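Local coordinates for BugD (Bordetella pertussis Tohama I, PDB 2F5X), which probably serves as the periplasmic solute receptor of a tripartite tricarboxylate transporter-type system and binds aspartic acid, at residues T197-T201 with S202-K206; V252-L255 with V256-Q260. All blocks are in the same frame, centred on the assembly; numbering follows the deposited sequence.

Contact 1 of 2, residues T197-T201 with S202-K206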
loop_
_atom_site.group_PDB
_atom_site.type_symbol
_atom_site.label_atom_id
_atom_site.label_comp_id
_atom_site.label_asym_id
_atom_site.label_seq_id
_atom_site.Cartn_x
_atom_site.Cartn_y
_atom_site.Cartn_z
ATOM N N THR A 197 -3.247 -8.932 -9.259
ATOM C CA THR A 197 -3.360 -9.102 -10.715
ATOM C C THR A 197 -3.236 -10.564 -11.124
ATOM O O THR A 197 -4.061 -11.084 -11.860
ATOM C CB THR A 197 -2.292 -8.281 -11.453
ATOM O OG1 THR A 197 -2.531 -6.892 -11.235
ATOM C CG2 THR A 197 -2.445 -8.431 -12.964
ATOM N N GLN A 198 -2.164 -11.176 -10.634
ATOM C CA GLN A 198 -1.803 -12.570 -10.813
ATOM C C GLN A 198 -3.000 -13.511 -10.547
ATOM O O GLN A 198 -3.347 -14.385 -11.370
ATOM C CB GLN A 198 -0.616 -12.854 -9.845
ATOM C CG GLN A 198 0.617 -11.835 -9.928
ATOM C CD GLN A 198 0.565 -10.608 -8.972
ATOM O OE1 GLN A 198 -0.458 -9.954 -8.854
ATOM N NE2 GLN A 198 1.700 -10.289 -8.327
ATOM N N GLN A 199 -3.659 -13.306 -9.415
ATOM C CA GLN A 199 -4.770 -14.152 -9.012
ATOM C C GLN A 199 -6.060 -13.825 -9.759
ATOM O O GLN A 199 -6.877 -14.711 -9.993
ATOM C CB GLN A 199 -5.010 -14.047 -7.503
ATOM C CG GLN A 199 -3.743 -14.127 -6.650
ATOM C CD GLN A 199 -2.976 -15.418 -6.839
ATOM O OE1 GLN A 199 -3.542 -16.436 -7.243
ATOM N NE2 GLN A 199 -1.675 -15.380 -6.551
ATOM N N ILE A 200 -6.250 -12.558 -10.106
ATOM C CA ILE A 200 -7.446 -12.161 -10.844
ATOM C C ILE A 200 -7.409 -12.711 -12.273
ATOM O O ILE A 200 -8.363 -13.359 -12.705
ATOM C CB ILE A 200 -7.635 -10.636 -10.838
ATOM C CG1 ILE A 200 -7.965 -10.146 -9.419
ATOM C CG2 ILE A 200 -8.732 -10.236 -11.821
ATOM C CD1 ILE A 200 -7.858 -8.630 -9.251
ATOM N N THR A 201 -6.315 -12.473 -12.997
ATOM C CA THR A 201 -6.291 -12.808 -14.424
ATOM C C THR A 201 -6.329 -14.310 -14.677
ATOM O O THR A 201 -6.739 -14.744 -15.755
ATOM C CB THR A 201 -5.082 -12.191 -15.148
ATOM O OG1 THR A 201 -3.872 -12.636 -14.521
ATOM C CG2 THR A 201 -5.071 -10.681 -14.994
ATOM N N SER A 202 -5.901 -15.092 -13.692
ATOM C CA SER A 202 -5.942 -16.554 -13.798
ATOM C C SER A 202 -7.300 -17.132 -13.373
ATOM O O SER A 202 -7.555 -18.345 -13.517
ATOM C CB SER A 202 -4.836 -17.159 -12.939
ATOM O OG SER A 202 -5.087 -16.872 -11.575
ATOM N N GLY A 203 -8.176 -16.270 -12.855
ATOM C CA GLY A 203 -9.494 -16.700 -12.394
ATOM C C GLY A 203 -9.495 -17.399 -11.046
ATOM O O GLY A 203 -10.475 -18.055 -10.686
ATOM N N LYS A 204 -8.407 -17.262 -10.292
ATOM C CA LYS A 204 -8.268 -17.948 -9.009
ATOM C C LYS A 204 -9.072 -17.283 -7.898
ATOM O O LYS A 204 -9.467 -17.942 -6.940
ATOM C CB LYS A 204 -6.799 -18.055 -8.604
ATOM C CG LYS A 204 -6.032 -19.158 -9.328
ATOM C CD LYS A 204 -4.532 -19.084 -9.039
ATOM C CE LYS A 204 -4.189 -19.643 -7.661
ATOM N NZ LYS A 204 -2.907 -19.085 -7.086
ATOM N N VAL A 205 -9.307 -15.981 -8.016
ATOM C CA VAL A 205 -10.176 -15.280 -7.067
ATOM C C VAL A 205 -11.316 -14.605 -7.824
ATOM O O VAL A 205 -11.194 -14.356 -9.019
ATOM C CB VAL A 205 -9.401 -14.227 -6.230
ATOM C CG1 VAL A 205 -8.318 -14.902 -5.392
ATOM C CG2 VAL A 205 -8.798 -13.114 -7.116
ATOM N N LYS A 206 -12.411 -14.314 -7.126
ATOM C CA LYS A 206 -13.500 -13.514 -7.692
ATOM C C LYS A 206 -13.086 -12.057 -7.640
ATOM O O LYS A 206 -12.478 -11.615 -6.658
ATOM C CB LYS A 206 -14.806 -13.716 -6.911
ATOM C CG LYS A 206 -15.388 -15.134 -7.006
ATOM C CD LYS A 206 -16.053 -15.366 -8.342
ATOM C CE LYS A 206 -17.557 -15.250 -8.224
ATOM N NZ LYS A 206 -18.277 -16.522 -7.887
HETATM O O HOH W 1 -10.916 -13.422 -11.578
#

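Contact 2 of 2, residues V252-L255 with V256-Q260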
loop_
_atom_site.group_PDB
_atom_site.type_symbol
_atom_site.label_atom_id
_atom_site.label_comp_id
_atom_site.label_asym_id
_atom_site.label_seq_id
_atom_site.Cartn_x
_atom_site.Cartn_y
_atom_site.Cartn_z
ATOM N N VAL A 252 21.167 11.990 1.477
ATOM C CA VAL A 252 19.833 12.188 0.905
ATOM C C VAL A 252 19.913 12.487 -0.608
ATOM O O VAL A 252 19.176 11.910 -1.395
ATOM C CB VAL A 252 19.053 13.309 1.650
ATOM C CG1 VAL A 252 17.710 13.613 0.963
ATOM C CG2 VAL A 252 18.829 12.921 3.103
ATOM N N ASP A 253 20.821 13.376 -1.003
ATOM C CA ASP A 253 20.997 13.727 -2.418
ATOM C C ASP A 253 21.295 12.490 -3.277
ATOM O O ASP A 253 20.743 12.330 -4.377
ATOM C CB ASP A 253 22.141 14.739 -2.593
ATOM C CG ASP A 253 21.780 16.147 -2.132
ATOM O OD1 ASP A 253 20.602 16.420 -1.811
ATOM O OD2 ASP A 253 22.643 17.057 -2.079
ATOM N N LYS A 254 22.178 11.630 -2.776
ATOM C CA LYS A 254 22.544 10.401 -3.478
ATOM C C LYS A 254 21.338 9.480 -3.601
ATOM O O LYS A 254 21.099 8.881 -4.664
ATOM C CB LYS A 254 23.687 9.681 -2.750
ATOM C CG LYS A 254 24.130 8.354 -3.391
ATOM C CD LYS A 254 24.729 8.535 -4.783
ATOM C CE LYS A 254 25.215 7.202 -5.331
ATOM N NZ LYS A 254 25.736 7.306 -6.723
ATOM N N LEU A 255 20.577 9.368 -2.514
ATOM C CA LEU A 255 19.367 8.554 -2.520
ATOM C C LEU A 255 18.318 9.092 -3.497
ATOM O O LEU A 255 17.677 8.310 -4.188
ATOM C CB LEU A 255 18.797 8.397 -1.106
ATOM C CG LEU A 255 19.572 7.433 -0.186
ATOM C CD1 LEU A 255 19.210 7.659 1.289
ATOM C CD2 LEU A 255 19.354 5.959 -0.570
ATOM N N VAL A 256 18.152 10.415 -3.559
ATOM C CA VAL A 256 17.213 11.022 -4.517
ATOM C C VAL A 256 17.614 10.691 -5.961
ATOM O O VAL A 256 16.779 10.262 -6.767
ATOM C CB VAL A 256 17.085 12.558 -4.309
ATOM C CG1 VAL A 256 16.281 13.190 -5.417
ATOM C CG2 VAL A 256 16.418 12.849 -2.974
ATOM N N LYS A 257 18.895 10.856 -6.272
ATOM C CA LYS A 257 19.385 10.580 -7.620
ATOM C C LYS A 257 19.180 9.117 -8.001
ATOM O O LYS A 257 18.798 8.809 -9.135
ATOM C CB LYS A 257 20.864 10.938 -7.735
ATOM C CG LYS A 257 21.088 12.422 -7.866
ATOM C CD LYS A 257 22.540 12.771 -7.610
ATOM C CE LYS A 257 23.378 12.524 -8.833
ATOM N NZ LYS A 257 24.749 13.070 -8.628
ATOM N N SER A 258 19.422 8.226 -7.041
ATOM C CA SER A 258 19.290 6.790 -7.264
ATOM C C SER A 258 17.827 6.393 -7.425
ATOM O O SER A 258 17.499 5.587 -8.288
ATOM C CB SER A 258 19.934 6.004 -6.120
ATOM O OG SER A 258 21.304 6.344 -5.987
ATOM N N LEU A 259 16.955 6.971 -6.602
ATOM C CA LEU A 259 15.521 6.738 -6.739
ATOM C C LEU A 259 15.024 7.203 -8.108
ATOM O O LEU A 259 14.299 6.476 -8.790
ATOM C CB LEU A 259 14.730 7.421 -5.606
ATOM C CG LEU A 259 13.197 7.342 -5.718
ATOM C CD1 LEU A 259 12.678 5.894 -5.686
ATOM C CD2 LEU A 259 12.523 8.181 -4.646
ATOM N N GLN A 260 15.439 8.398 -8.527
ATOM C CA GLN A 260 14.998 8.919 -9.820
ATOM C C GLN A 260 15.427 7.998 -10.960
ATOM O O GLN A 260 14.651 7.724 -11.879
ATOM C CB GLN A 260 15.520 10.336 -10.029
ATOM C CG GLN A 260 14.732 11.335 -9.199
ATOM C CD GLN A 260 15.235 12.753 -9.326
ATOM O OE1 GLN A 260 16.044 13.067 -10.213
ATOM N NE2 GLN A 260 14.749 13.622 -8.450
#

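Contact 1 of 2, residues T197-T201 with S202-K206
Gln199 OE1 accepts a hydrogen bond from Lys204 NZ at 2.7 Å, the ammonium lying 15° from the carbonyl plane. Bends in both chains, at chi2 of Gln199 and chi3 of Lys204, bring the two ends together, and Lys204 CD and CE lie against the same oxygen. Ser202 OG, 3.0 Å from Gln198 O and 3.2 Å from Gln199 O, has one proton and two possible acceptors. Backbone bonds close the helix: Gly203 N donates to Ile200 O at 2.9 Å, while Lys204 N meets Gln199 O at 3.0 Å, with Val205 N adding a weak bond to that oxygen. A water donates to both Ile200 O and Val205 O, tying the last turn to the departing chain. The apolar part is Val205 CG2, set 3.8 Å from Ile200 CG1 and also near Gln199 CB; Leu182 of helix 174-182 and Ile116 of strand 102-117 touch Val205 as well. With Gly203 at positive phi (77°) and two bonds back into the last turn, this is a Schellman motif, ending helix 193-201 before strand 206-210.

Contact 2 of 2, residues V252-L255 with V256-Q260
Ser258 folds back on Lys254 one turn earlier in helix 249-263, an i to i+4 contact of a regular alpha-helix in which the serine hydroxyl bonds to its own helix backbone. Ser258 OG donates to Lys254 O at 2.9 Å, and Ser258 N reaches the same oxygen at 3.0 Å. The two donors come from opposite faces of the carbonyl plane, the hydroxyl 35° out of it and the amide tilted by 23°, so the oxygen is gripped twice. With chi1 at -58° the hydroxyl lies beside its own backbone N and opposite the carbonyl carbon, which turns it back toward the preceding turn.

Around this pair, Val256 N, Lys257 N and Leu259 N donate to Val252 O, Asp253 O and Leu255 O, respectively. Val256 CG2 lies within 3.3 Å of Val252 O, and 4.2 Å from Val252 CG1, a loose apolar contact. Lys257 lays CB, CG and CD along Asp253 O.

Farther out, strand 102-117 and helix 30-46 are among the parts that cover the helix. Ile105 of the strand touches Val252, Leu255 and Val256, helix 30-46 meets Ser258 through Met42, Thr45 and Leu46 and Leu259 through Leu38, and Tyr14 touches Lys254 and Leu255. Lys254 bends at chi2 and then runs extended to NZ, which bonds to Thr45 O near the C-terminal end of helix 30-46; along the way its CE passes 4.1 Å from Ser258 OG.

In the fold
Contacts 1 and 2 belong to separate helices, with centres 36 Å apart and nearest atoms about 20 Å apart, so neither touches the other. Contact 1 comes first along the chain, where helix 193-201 gives way to the loop before strand 206-210; contact 2 lies within helix 249-263. What they share is the long strand 102-117, which they meet near opposite ends. Contact 1 does not reach the ligand: the Gln198 side chain stays about 11 Å from the bound aspartic acid, although its helix directly follows Gln192 of the pocket. Contact 2 is linked to that pocket through helix 30-46, which begins with the pocket residues Pro30 and Thr31.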